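PDB 3HA2: NADPH-quinone reductase from Pediococcus pentosaceus ATCC 25745, which probably binds FMN and passes electrons from NAD(P)H to quinones, this chain covering the flavodoxin-like part of the whole protein. Local coordinates for residues T3-A8 with V31-L36; R54-F59 with G96-T101; T117-M122 with L137-V142. All coordinates share one frame; numbering follows the deposited sequence.

Interaction 1: T3-A8 with V31-L36; sequences TLIIVA and VTWHPL
Val7 sets a methyl squarely over the indole of Trp33. Its CG2 stands 3.4 Å from the centroid of the Trp33 six-membered ring and only 3° off the ring normal, a clear CH-pi contact, while CG1 touches Trp33 CZ2. The indole gets there because Trp33 CG lies beside its own carbonyl carbon (chi1 176°), which carries the ring forward along the strand, past its register partner Ile5 and over Val7. Gln18 and Lys22 of helix 18-25 also touch the indole. Replacing Trp33 by an alanine removes the indole, which would probably leave Val7 CG2 without its aromatic partner and open a gap beside helix 18-25.

One further apolar pair on this face is tight: Ile5 CD1 comes within 3.4 Å of Val31 CG1, closer than usual van der Waals contact. Beyond the strand ends, Leu36 CD2 rests 3.8 Å from Ala8 CB. On the face bearing Leu4, Ile6 and His34, Leu4 CD1 packs on His34 CB at 3.7 Å, and Ile6 CD1 approaches the imidazole at its edge, 4.0 Å from His34 CD2. The far nitrogen, His34 NE2, is hydrogen-bonded to Glu45 of helix 42-50.

Backbone bonds do the rest. Five cross between the strands, with Ile5 and Val7 each both giving its N-H and offering its carbonyl to residues flanking the register partner. Ile5 N donates to Thr32 O at 2.8 Å; Val7 N reaches His34 O at 3.0 Å from above the carbonyl plane, 44° out of it. This pattern belongs to parallel strands, here joined through helix 18-25 as the first beta-alpha-beta crossover of the flavodoxin-like fold, with 31-35 as an outermost strand of the chain's sheet.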
ATOM      1  N   THR A   3      -0.993 -10.758 -22.369  1.00 23.35           N
ATOM      2  CA  THR A   3      -0.675 -10.530 -20.954  1.00 22.02           C
ATOM      3  C   THR A   3       0.390  -9.459 -20.804  1.00 21.61           C
ATOM      4  O   THR A   3       1.396  -9.460 -21.519  1.00 20.42           O
ATOM      5  CB  THR A   3      -0.171 -11.833 -20.294  1.00 21.76           C
ATOM      6  OG1 THR A   3      -1.160 -12.851 -20.445  1.00 21.76           O
ATOM      7  CG2 THR A   3       0.119 -11.641 -18.811  1.00 23.09           C
ATOM      8  N   LEU A   4       0.145  -8.539 -19.869  1.00 21.30           N
ATOM      9  CA  LEU A   4       1.082  -7.485 -19.544  1.00 20.70           C
ATOM     10  C   LEU A   4       1.600  -7.733 -18.137  1.00 21.38           C
ATOM     11  O   LEU A   4       0.816  -7.818 -17.187  1.00 21.43           O
ATOM     12  CB  LEU A   4       0.361  -6.112 -19.585  1.00 20.69           C
ATOM     13  CG  LEU A   4       1.173  -4.869 -19.206  1.00 20.06           C
ATOM     14  CD1 LEU A   4       2.390  -4.670 -20.137  1.00 21.00           C
ATOM     15  CD2 LEU A   4       0.270  -3.629 -19.216  1.00 19.93           C
ATOM     16  N   ILE A   5       2.919  -7.841 -18.003  1.00 21.33           N
ATOM     17  CA  ILE A   5       3.534  -8.010 -16.693  1.00 21.76           C
ATOM     18  C   ILE A   5       4.215  -6.700 -16.291  1.00 21.86           C
ATOM     19  O   ILE A   5       5.214  -6.297 -16.892  1.00 22.27           O
ATOM     20  CB  ILE A   5       4.507  -9.197 -16.669  1.00 22.36           C
ATOM     21  CG1 ILE A   5       3.804 -10.474 -17.176  1.00 21.51           C
ATOM     22  CG2 ILE A   5       5.050  -9.423 -15.237  1.00 21.61           C
ATOM     23  CD1 ILE A   5       4.766 -11.626 -17.350  1.00 25.13           C
ATOM     24  N   ILE A   6       3.638  -6.043 -15.283  1.00 21.62           N
ATOM     25  CA  ILE A   6       4.188  -4.805 -14.719  1.00 22.42           C
ATOM     26  C   ILE A   6       5.201  -5.197 -13.650  1.00 23.09           C
ATOM     27  O   ILE A   6       4.831  -5.692 -12.575  1.00 22.84           O
ATOM     28  CB  ILE A   6       3.102  -3.936 -14.034  1.00 22.18           C
ATOM     29  CG1 ILE A   6       1.926  -3.645 -14.980  1.00 22.78           C
ATOM     30  CG2 ILE A   6       3.730  -2.628 -13.489  1.00 23.52           C
ATOM     31  CD1 ILE A   6       2.322  -2.955 -16.274  1.00 25.27           C
ATOM     32  N   VAL A   7       6.468  -4.999 -13.974  1.00 23.66           N
ATOM     33  CA  VAL A   7       7.566  -5.453 -13.129  1.00 24.66           C
ATOM     34  C   VAL A   7       8.015  -4.275 -12.288  1.00 25.59           C
ATOM     35  O   VAL A   7       8.704  -3.370 -12.779  1.00 24.17           O
ATOM     36  CB  VAL A   7       8.726  -6.017 -13.975  1.00 24.63           C
ATOM     37  CG1 VAL A   7       9.881  -6.515 -13.090  1.00 24.89           C
ATOM     38  CG2 VAL A   7       8.217  -7.143 -14.851  1.00 26.05           C
ATOM     39  N   ALA A   8       7.597  -4.287 -11.027  1.00 27.34           N
ATOM     40  CA  ALA A   8       7.816  -3.166 -10.127  1.00 30.36           C
ATOM     41  C   ALA A   8       8.833  -3.510  -9.057  1.00 32.74           C
ATOM     42  O   ALA A   8       8.580  -3.311  -7.876  1.00 34.47           O
ATOM     43  CB  ALA A   8       6.500  -2.712  -9.488  1.00 29.46           C
ATOM     44  N   VAL A  31       3.090 -12.412 -24.221  1.00 22.67           N
ATOM     45  CA  VAL A  31       3.429 -11.872 -22.893  1.00 22.27           C
ATOM     46  C   VAL A  31       4.409 -10.705 -23.028  1.00 22.51           C
ATOM     47  O   VAL A  31       5.456 -10.848 -23.663  1.00 21.89           O
ATOM     48  CB  VAL A  31       4.055 -12.947 -21.975  1.00 22.64           C
ATOM     49  CG1 VAL A  31       4.437 -12.336 -20.652  1.00 22.62           C
ATOM     50  CG2 VAL A  31       3.086 -14.093 -21.740  1.00 21.85           C
ATOM     51  N   THR A  32       4.052  -9.559 -22.440  1.00 22.18           N
ATOM     52  CA  THR A  32       4.872  -8.341 -22.479  1.00 22.17           C
ATOM     53  C   THR A  32       5.508  -8.103 -21.112  1.00 22.67           C
ATOM     54  O   THR A  32       4.802  -7.884 -20.109  1.00 22.54           O
ATOM     55  CB  THR A  32       4.028  -7.091 -22.910  1.00 22.54           C
ATOM     56  OG1 THR A  32       3.544  -7.274 -24.243  1.00 22.15           O
ATOM     57  CG2 THR A  32       4.861  -5.785 -22.882  1.00 22.51           C
ATOM     58  N   TRP A  33       6.839  -8.185 -21.072  1.00 22.29           N
ATOM     59  CA  TRP A  33       7.598  -7.916 -19.858  1.00 22.79           C
ATOM     60  C   TRP A  33       7.867  -6.402 -19.778  1.00 22.79           C
ATOM     61  O   TRP A  33       8.624  -5.856 -20.579  1.00 22.79           O
ATOM     62  CB  TRP A  33       8.896  -8.741 -19.887  1.00 23.27           C
ATOM     63  CG  TRP A  33       9.852  -8.506 -18.754  1.00 23.27           C
ATOM     64  CD1 TRP A  33      10.902  -7.620 -18.734  1.00 24.48           C
ATOM     65  CD2 TRP A  33       9.872  -9.183 -17.492  1.00 23.35           C
ATOM     66  NE1 TRP A  33      11.559  -7.695 -17.525  1.00 23.90           N
ATOM     67  CE2 TRP A  33      10.953  -8.649 -16.747  1.00 24.19           C
ATOM     68  CE3 TRP A  33       9.074 -10.184 -16.911  1.00 24.04           C
ATOM     69  CZ2 TRP A  33      11.261  -9.082 -15.447  1.00 24.13           C
ATOM     70  CZ3 TRP A  33       9.379 -10.617 -15.621  1.00 24.40           C
ATOM     71  CH2 TRP A  33      10.469 -10.061 -14.900  1.00 24.91           C
ATOM     72  N   HIS A  34       7.224  -5.735 -18.825  1.00 22.64           N
ATOM     73  CA  HIS A  34       7.220  -4.272 -18.778  1.00 22.83           C
ATOM     74  C   HIS A  34       7.768  -3.732 -17.468  1.00 23.43           C
ATOM     75  O   HIS A  34       7.013  -3.552 -16.504  1.00 23.15           O
ATOM     76  CB  HIS A  34       5.825  -3.703 -19.032  1.00 22.40           C
ATOM     77  CG  HIS A  34       5.807  -2.209 -19.154  1.00 22.66           C
ATOM     78  ND1 HIS A  34       6.451  -1.538 -20.174  1.00 21.75           N
ATOM     79  CD2 HIS A  34       5.252  -1.256 -18.369  1.00 23.55           C
ATOM     80  CE1 HIS A  34       6.275  -0.236 -20.023  1.00 22.47           C
ATOM     81  NE2 HIS A  34       5.547  -0.037 -18.939  1.00 22.21           N
ATOM     82  N   PRO A  35       9.084  -3.477 -17.423  1.00 23.50           N
ATOM     83  CA  PRO A  35       9.630  -2.831 -16.227  1.00 24.63           C
ATOM     84  C   PRO A  35       9.022  -1.456 -15.962  1.00 25.28           C
ATOM     85  O   PRO A  35       8.854  -0.647 -16.883  1.00 25.70           O
ATOM     86  CB  PRO A  35      11.127  -2.715 -16.535  1.00 25.05           C
ATOM     87  CG  PRO A  35      11.386  -3.765 -17.563  1.00 24.48           C
ATOM     88  CD  PRO A  35      10.135  -3.786 -18.407  1.00 24.22           C
ATOM     89  N   LEU A  36       8.664  -1.223 -14.708  1.00 25.38           N
ATOM     90  CA  LEU A  36       8.188   0.068 -14.275  1.00 26.35           C
ATOM     91  C   LEU A  36       9.392   0.961 -13.990  1.00 26.14           C
ATOM     92  O   LEU A  36      10.241   0.648 -13.136  1.00 25.85           O
ATOM     93  CB  LEU A  36       7.296  -0.123 -13.042  1.00 26.61           C
ATOM     94  CG  LEU A  36       6.607   1.044 -12.361  1.00 29.27           C
ATOM     95  CD1 LEU A  36       5.862   1.910 -13.366  1.00 32.24           C
ATOM     96  CD2 LEU A  36       5.641   0.485 -11.302  1.00 28.50           C
TER

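Interaction 2: R54-F59 with G96-T101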
ATOM      1  N   ARG A  54      -4.834  -9.710 -19.606  1.00 21.84           N
ATOM      2  CA  ARG A  54      -4.459 -10.101 -18.255  1.00 21.43           C
ATOM      3  C   ARG A  54      -3.299  -9.216 -17.819  1.00 20.97           C
ATOM      4  O   ARG A  54      -2.288  -9.120 -18.508  1.00 22.13           O
ATOM      5  CB  ARG A  54      -4.046 -11.577 -18.204  1.00 20.83           C
ATOM      6  CG  ARG A  54      -3.591 -12.031 -16.826  1.00 21.36           C
ATOM      7  CD  ARG A  54      -3.301 -13.542 -16.809  1.00 20.95           C
ATOM      8  NE  ARG A  54      -4.515 -14.318 -17.055  1.00 22.44           N
ATOM      9  CZ  ARG A  54      -4.534 -15.625 -17.308  1.00 26.27           C
ATOM     10  NH1 ARG A  54      -3.400 -16.322 -17.359  1.00 27.86           N
ATOM     11  NH2 ARG A  54      -5.695 -16.235 -17.530  1.00 25.15           N
ATOM     12  N   ILE A  55      -3.470  -8.569 -16.674  1.00 21.73           N
ATOM     13  CA  ILE A  55      -2.507  -7.618 -16.161  1.00 21.48           C
ATOM     14  C   ILE A  55      -1.970  -8.220 -14.875  1.00 21.66           C
ATOM     15  O   ILE A  55      -2.731  -8.485 -13.940  1.00 21.76           O
ATOM     16  CB  ILE A  55      -3.149  -6.224 -15.834  1.00 21.58           C
ATOM     17  CG1 ILE A  55      -4.150  -5.736 -16.922  1.00 21.03           C
ATOM     18  CG2 ILE A  55      -2.060  -5.189 -15.528  1.00 21.70           C
ATOM     19  CD1 ILE A  55      -3.589  -5.593 -18.347  1.00 21.29           C
ATOM     20  N   ILE A  56      -0.666  -8.447 -14.842  1.00 21.95           N
ATOM     21  CA  ILE A  56      -0.034  -9.016 -13.670  1.00 22.55           C
ATOM     22  C   ILE A  56       0.880  -7.978 -13.034  1.00 22.51           C
ATOM     23  O   ILE A  56       1.716  -7.375 -13.707  1.00 22.57           O
ATOM     24  CB  ILE A  56       0.735 -10.287 -14.044  1.00 22.56           C
ATOM     25  CG1 ILE A  56      -0.263 -11.401 -14.391  1.00 23.01           C
ATOM     26  CG2 ILE A  56       1.693 -10.690 -12.933  1.00 23.78           C
ATOM     27  CD1 ILE A  56       0.356 -12.592 -15.118  1.00 24.50           C
ATOM     28  N   LEU A  57       0.707  -7.751 -11.742  1.00 21.78           N
ATOM     29  CA  LEU A  57       1.616  -6.849 -11.044  1.00 21.89           C
ATOM     30  C   LEU A  57       2.605  -7.704 -10.292  1.00 21.59           C
ATOM     31  O   LEU A  57       2.219  -8.540  -9.466  1.00 22.35           O
ATOM     32  CB  LEU A  57       0.867  -5.961 -10.066  1.00 21.52           C
ATOM     33  CG  LEU A  57      -0.360  -5.242 -10.636  1.00 22.20           C
ATOM     34  CD1 LEU A  57      -0.959  -4.373  -9.507  1.00 22.13           C
ATOM     35  CD2 LEU A  57      -0.053  -4.416 -11.887  1.00 24.07           C
ATOM     36  N   GLU A  58       3.879  -7.481 -10.587  1.00 21.30           N
ATOM     37  CA  GLU A  58       4.969  -8.326 -10.097  1.00 21.70           C
ATOM     38  C   GLU A  58       5.928  -7.486  -9.243  1.00 22.84           C
ATOM     39  O   GLU A  58       6.634  -6.581  -9.750  1.00 22.62           O
ATOM     40  CB  GLU A  58       5.695  -8.949 -11.296  1.00 21.69           C
ATOM     41  CG  GLU A  58       6.855  -9.840 -10.931  1.00 23.54           C
ATOM     42  CD  GLU A  58       7.237 -10.787 -12.037  1.00 24.71           C
ATOM     43  OE1 GLU A  58       6.353 -11.203 -12.828  1.00 26.70           O
ATOM     44  OE2 GLU A  58       8.435 -11.130 -12.105  1.00 26.23           O
ATOM     45  N   PHE A  59       5.975  -7.786  -7.948  1.00 22.55           N
ATOM     46  CA  PHE A  59       6.738  -6.941  -7.030  1.00 22.97           C
ATOM     47  C   PHE A  59       7.174  -7.670  -5.758  1.00 23.17           C
ATOM     48  O   PHE A  59       6.568  -8.673  -5.380  1.00 23.85           O
ATOM     49  CB  PHE A  59       5.892  -5.708  -6.664  1.00 21.84           C
ATOM     50  CG  PHE A  59       4.534  -6.040  -6.035  1.00 22.87           C
ATOM     51  CD1 PHE A  59       3.387  -6.222  -6.823  1.00 23.38           C
ATOM     52  CD2 PHE A  59       4.415  -6.177  -4.652  1.00 22.57           C
ATOM     53  CE1 PHE A  59       2.143  -6.536  -6.238  1.00 22.71           C
ATOM     54  CE2 PHE A  59       3.172  -6.480  -4.057  1.00 23.31           C
ATOM     55  CZ  PHE A  59       2.036  -6.656  -4.855  1.00 22.62           C
ATOM     56  N   GLY A  96      -3.747 -10.067 -11.894  1.00 21.19           N
ATOM     57  CA  GLY A  96      -2.945 -11.051 -11.161  1.00 21.58           C
ATOM     58  C   GLY A  96      -1.852 -10.357 -10.371  1.00 22.21           C
ATOM     59  O   GLY A  96      -1.461  -9.216 -10.669  1.00 22.30           O
ATOM     60  N   ILE A  97      -1.346 -11.057  -9.368  1.00 22.60           N
ATOM     61  CA  ILE A  97      -0.315 -10.536  -8.482  1.00 22.48           C
ATOM     62  C   ILE A  97       0.750 -11.606  -8.339  1.00 22.51           C
ATOM     63  O   ILE A  97       0.445 -12.749  -7.946  1.00 23.12           O
ATOM     64  CB  ILE A  97      -0.911 -10.215  -7.075  1.00 22.55           C
ATOM     65  CG1 ILE A  97      -2.041  -9.170  -7.172  1.00 23.06           C
ATOM     66  CG2 ILE A  97       0.224  -9.813  -6.084  1.00 24.57           C
ATOM     67  CD1 ILE A  97      -1.602  -7.788  -7.607  1.00 26.30           C
ATOM     68  N   VAL A  98       1.989 -11.269  -8.693  1.00 22.04           N
ATOM     69  CA  VAL A  98       3.139 -12.140  -8.389  1.00 22.70           C
ATOM     70  C   VAL A  98       3.962 -11.411  -7.327  1.00 23.27           C
ATOM     71  O   VAL A  98       4.699 -10.481  -7.650  1.00 22.96           O
ATOM     72  CB  VAL A  98       3.984 -12.449  -9.647  1.00 22.67           C
ATOM     73  CG1 VAL A  98       5.210 -13.352  -9.284  1.00 23.15           C
ATOM     74  CG2 VAL A  98       3.099 -13.153 -10.700  1.00 23.26           C
ATOM     75  N   VAL A  99       3.795 -11.810  -6.059  1.00 23.15           N
ATOM     76  CA  VAL A  99       4.405 -11.093  -4.938  1.00 22.79           C
ATOM     77  C   VAL A  99       5.489 -11.933  -4.284  1.00 23.58           C
ATOM     78  O   VAL A  99       5.250 -13.075  -3.910  1.00 22.86           O
ATOM     79  CB  VAL A  99       3.334 -10.598  -3.894  1.00 22.10           C
ATOM     80  CG1 VAL A  99       2.445 -11.764  -3.372  1.00 22.41           C
ATOM     81  CG2 VAL A  99       4.008  -9.856  -2.751  1.00 22.07           C
ATOM     82  N   SER A 100       6.695 -11.385  -4.196  1.00 24.18           N
ATOM     83  CA  SER A 100       7.801 -12.164  -3.663  1.00 26.13           C
ATOM     84  C   SER A 100       8.147 -11.675  -2.258  1.00 26.52           C
ATOM     85  O   SER A 100       7.986 -10.478  -1.943  1.00 26.06           O
ATOM     86  CB  SER A 100       9.000 -12.132  -4.620  1.00 26.18           C
ATOM     87  OG  SER A 100       9.461 -10.814  -4.776  1.00 31.53           O
ATOM     88  N   THR A 101       8.548 -12.609  -1.398  1.00 26.47           N
ATOM     89  CA  THR A 101       8.910 -12.274  -0.024  1.00 27.76           C
ATOM     90  C   THR A 101      10.221 -12.992   0.325  1.00 27.60           C
ATOM     91  O   THR A 101      10.516 -14.017  -0.241  1.00 26.51           O
ATOM     92  CB  THR A 101       7.817 -12.694   1.014  1.00 27.91           C
ATOM     93  OG1 THR A 101       7.990 -14.068   1.379  1.00 29.66           O
ATOM     94  CG2 THR A 101       6.410 -12.500   0.487  1.00 29.22           C
TER
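The Phe59 ring, on a central parallel strand of the flavodoxin-like sheet, leans across segment 96-101 and meets two branched side chains obliquely: Ile97 CG2 is 3.8 Å from Phe59 CE1, and Val99 CG2 is 3.7 Å from Phe59 CE2. With chi1 at 57°, CG sits between the backbone N and the carbonyl carbon, and the ring swings over to both neighbours; Pro67 and Met122 also touch it. On the opposite face of the sheet the Glu58 side chain lies alongside Val98, and its carboxylate OE1 is hydrogen-bonded to Tyr160 of helix 150-165.

The two strands are neighbours, flanked by strands 3-7 and 135-143. Five backbone hydrogen bonds join them, from Gly96 N to Ile55 O at 2.8 Å through to Ser100 N on Phe59 O at 3.0 Å. On the Phe59 face, earlier along the strands, Ile97 CD1 packs 3.9 Å from Leu57 CB. On the Glu58 face, Ile56 CG2 meets Val98 CG2 at 3.6 Å, and Tyr163 touches both residues. At Gly96 a beta carbon would lie only about 3.1 Å from Ile56 CG1, a tight approach that the glycine avoids.

Interaction 3: T117-M122 with L137-V142; sequences TISELM and LPILAV
Ile139 carries almost the whole contact by itself, reaching from segment 137-142 to the single turn of helix 118-121 and to Met122 just beyond its end, and no hydrogen bond crosses the gap. Its two branches divide the work. CG2 meets Ile118 CG2 at 3.9 Å, near the helix start, while CD1 lies 3.7 Å from Met122 CB and 3.9 Å from Ser119 CA. With chi1 at -58°, Ile139 CG2 is anti to the backbone N and faces Ile118, while CG1 carries CD1 to Met122. Ala141 makes only a marginal contribution, its CB 4.3 Å from Ile118 CG2. Met122, present as selenomethionine, bends its chain away beyond CG; Leu61 and Tyr136 also touch it.

The short helix is held at its start by a capping box. Thr117 OG1 accepts from Glu120 N at 3.3 Å, and Glu120 OE1 takes two donors in return: Thr117 N at 2.9 Å, from above the carboxylate plane, and Thr117 OG1 at 2.7 Å, on the anti lone pair. Leu121 packs on Arg123 of the second subunit. The arrangement is helix-on-sheet packing in a flavodoxin-like fold, within the helical connection that leads from strand 94-101 to 135-143, an outermost strand of this chain's sheet.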
ATOM      1  N   THR A 117      -2.542 -13.684   6.416  1.00 22.53           N
ATOM      2  CA  THR A 117      -2.211 -14.361   5.165  1.00 21.52           C
ATOM      3  C   THR A 117      -1.897 -13.364   4.044  1.00 21.68           C
ATOM      4  O   THR A 117      -2.265 -12.186   4.099  1.00 21.90           O
ATOM      5  CB  THR A 117      -3.378 -15.267   4.702  1.00 21.13           C
ATOM      6  OG1 THR A 117      -4.556 -14.463   4.538  1.00 20.61           O
ATOM      7  CG2 THR A 117      -3.660 -16.374   5.722  1.00 21.34           C
ATOM      8  N   ILE A 118      -1.231 -13.849   3.002  1.00 21.89           N
ATOM      9  CA  ILE A 118      -0.979 -13.016   1.837  1.00 22.21           C
ATOM     10  C   ILE A 118      -2.289 -12.491   1.237  1.00 21.81           C
ATOM     11  O   ILE A 118      -2.380 -11.325   0.837  1.00 22.92           O
ATOM     12  CB  ILE A 118      -0.168 -13.811   0.792  1.00 22.52           C
ATOM     13  CG1 ILE A 118       1.220 -14.149   1.365  1.00 24.11           C
ATOM     14  CG2 ILE A 118      -0.077 -13.021  -0.552  1.00 23.66           C
ATOM     15  CD1 ILE A 118       2.076 -12.896   1.641  1.00 23.92           C
ATOM     16  N   SER A 119      -3.309 -13.338   1.218  1.00 22.35           N
ATOM     17  CA  SER A 119      -4.649 -12.937   0.751  1.00 22.90           C
ATOM     18  C   SER A 119      -5.146 -11.696   1.479  1.00 23.06           C
ATOM     19  O   SER A 119      -5.625 -10.745   0.872  1.00 23.48           O
ATOM     20  CB  SER A 119      -5.661 -14.062   0.988  1.00 22.47           C
ATOM     21  OG  SER A 119      -5.563 -15.083   0.020  1.00 24.21           O
ATOM     22  N   GLU A 120      -5.038 -11.708   2.800  1.00 22.31           N
ATOM     23  CA  GLU A 120      -5.471 -10.556   3.595  1.00 23.08           C
ATOM     24  C   GLU A 120      -4.643  -9.302   3.331  1.00 23.29           C
ATOM     25  O   GLU A 120      -5.173  -8.190   3.280  1.00 23.89           O
ATOM     26  CB  GLU A 120      -5.382 -10.925   5.066  1.00 23.43           C
ATOM     27  CG  GLU A 120      -6.391 -11.997   5.477  1.00 24.19           C
ATOM     28  CD  GLU A 120      -6.078 -12.487   6.861  1.00 26.80           C
ATOM     29  OE1 GLU A 120      -5.361 -13.519   6.991  1.00 24.64           O
ATOM     30  OE2 GLU A 120      -6.484 -11.784   7.816  1.00 28.94           O
ATOM     31  N   LEU A 121      -3.342  -9.475   3.169  1.00 22.88           N
ATOM     32  CA  LEU A 121      -2.451  -8.338   2.918  1.00 23.80           C
ATOM     33  C   LEU A 121      -2.631  -7.720   1.539  1.00 24.12           C
ATOM     34  O   LEU A 121      -2.418  -6.515   1.366  1.00 24.13           O
ATOM     35  CB  LEU A 121      -0.979  -8.730   3.123  1.00 24.41           C
ATOM     36  CG  LEU A 121      -0.665  -9.153   4.557  1.00 25.42           C
ATOM     37  CD1 LEU A 121       0.721  -9.808   4.619  1.00 27.39           C
ATOM     38  CD2 LEU A 121      -0.762  -7.967   5.510  1.00 25.06           C
HETATM   39  N   MSE A 122      -3.062  -8.519   0.572  1.00 23.61           N
HETATM   40  CA  MSE A 122      -3.255  -8.009  -0.784  1.00 24.15           C
HETATM   41  C   MSE A 122      -4.657  -7.433  -0.999  1.00 24.31           C
HETATM   42  O   MSE A 122      -5.029  -7.121  -2.132  1.00 24.74           O
HETATM   43  CB  MSE A 122      -2.971  -9.120  -1.817  1.00 24.18           C
HETATM   44  CG  MSE A 122      -1.526  -9.651  -1.824  1.00 23.81           C
HETATM   45 SE   MSE A 122      -0.208  -8.294  -2.322  1.00 36.97          SE
HETATM   46  CE  MSE A 122       0.342  -7.779  -0.521  1.00 30.11           C
ATOM     47  N   LEU A 137      -7.526 -12.754  -9.962  1.00 23.85           N
ATOM     48  CA  LEU A 137      -6.974 -14.116  -9.971  1.00 23.68           C
ATOM     49  C   LEU A 137      -6.430 -14.501  -8.602  1.00 23.39           C
ATOM     50  O   LEU A 137      -6.104 -13.620  -7.801  1.00 23.37           O
ATOM     51  CB  LEU A 137      -5.833 -14.217 -10.991  1.00 24.31           C
ATOM     52  CG  LEU A 137      -6.122 -13.904 -12.464  1.00 24.65           C
ATOM     53  CD1 LEU A 137      -4.811 -13.856 -13.254  1.00 26.04           C
ATOM     54  CD2 LEU A 137      -7.075 -14.913 -13.076  1.00 26.74           C
ATOM     55  N   PRO A 138      -6.315 -15.815  -8.322  1.00 23.55           N
ATOM     56  CA  PRO A 138      -5.614 -16.184  -7.097  1.00 23.55           C
ATOM     57  C   PRO A 138      -4.213 -15.591  -7.197  1.00 23.42           C
ATOM     58  O   PRO A 138      -3.673 -15.501  -8.281  1.00 23.61           O
ATOM     59  CB  PRO A 138      -5.541 -17.709  -7.173  1.00 23.38           C
ATOM     60  CG  PRO A 138      -6.620 -18.103  -8.062  1.00 25.11           C
ATOM     61  CD  PRO A 138      -6.750 -17.002  -9.076  1.00 23.18           C
ATOM     62  N   ILE A 139      -3.660 -15.173  -6.070  1.00 23.34           N
ATOM     63  CA  ILE A 139      -2.323 -14.567  -5.987  1.00 22.57           C
ATOM     64  C   ILE A 139      -1.220 -15.609  -6.149  1.00 22.48           C
ATOM     65  O   ILE A 139      -1.315 -16.697  -5.596  1.00 22.54           O
ATOM     66  CB  ILE A 139      -2.171 -13.911  -4.608  1.00 22.57           C
ATOM     67  CG1 ILE A 139      -3.282 -12.853  -4.413  1.00 23.84           C
ATOM     68  CG2 ILE A 139      -0.749 -13.324  -4.405  1.00 22.10           C
ATOM     69  CD1 ILE A 139      -3.637 -12.582  -2.953  1.00 26.26           C
ATOM     70  N   LEU A 140      -0.170 -15.275  -6.903  1.00 22.80           N
ATOM     71  CA  LEU A 140       1.003 -16.163  -6.968  1.00 23.32           C
ATOM     72  C   LEU A 140       2.031 -15.621  -5.974  1.00 23.67           C
ATOM     73  O   LEU A 140       2.722 -14.650  -6.272  1.00 24.18           O
ATOM     74  CB  LEU A 140       1.578 -16.254  -8.400  1.00 22.95           C
ATOM     75  CG  LEU A 140       2.788 -17.197  -8.539  1.00 24.55           C
ATOM     76  CD1 LEU A 140       2.454 -18.572  -8.011  1.00 27.47           C
ATOM     77  CD2 LEU A 140       3.194 -17.289  -9.989  1.00 27.50           C
ATOM     78  N   ALA A 141       2.100 -16.232  -4.792  1.00 23.92           N
ATOM     79  CA  ALA A 141       3.077 -15.803  -3.771  1.00 24.21           C
ATOM     80  C   ALA A 141       4.374 -16.586  -3.947  1.00 24.50           C
ATOM     81  O   ALA A 141       4.353 -17.818  -4.118  1.00 25.15           O
ATOM     82  CB  ALA A 141       2.505 -15.968  -2.350  1.00 24.47           C
ATOM     83  N   VAL A 142       5.492 -15.864  -3.930  1.00 24.27           N
ATOM     84  CA  VAL A 142       6.807 -16.439  -4.197  1.00 24.90           C
ATOM     85  C   VAL A 142       7.663 -16.185  -2.957  1.00 25.46           C
ATOM     86  O   VAL A 142       8.139 -15.077  -2.746  1.00 26.09           O
ATOM     87  CB  VAL A 142       7.440 -15.793  -5.454  1.00 24.69           C
ATOM     88  CG1 VAL A 142       8.841 -16.338  -5.723  1.00 25.92           C
ATOM     89  CG2 VAL A 142       6.538 -16.002  -6.683  1.00 25.40           C
TER

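All three contacts involve one parallel sheet, ordered 31-35, 3-7, 54-60, 94-101, 135-143. Interaction 2 lies at the buried centre of the chain; interaction 1 is partly buried at one border, and interaction 3 is a surface contact at the other, their centres about 19 Å apart. Interactions 1 and 2 are joined by backbone bonds between strands 3-7 and 54-60, such as Ile6 N to Ile56 O at 2.8 Å. Strand 94-101 likewise bonds strand 135-143, linking interactions 2 and 3. The chemistry follows place: strand pairing plus side-chain packing in the first two, purely apolar contact where a helix lies over the sheet in the third.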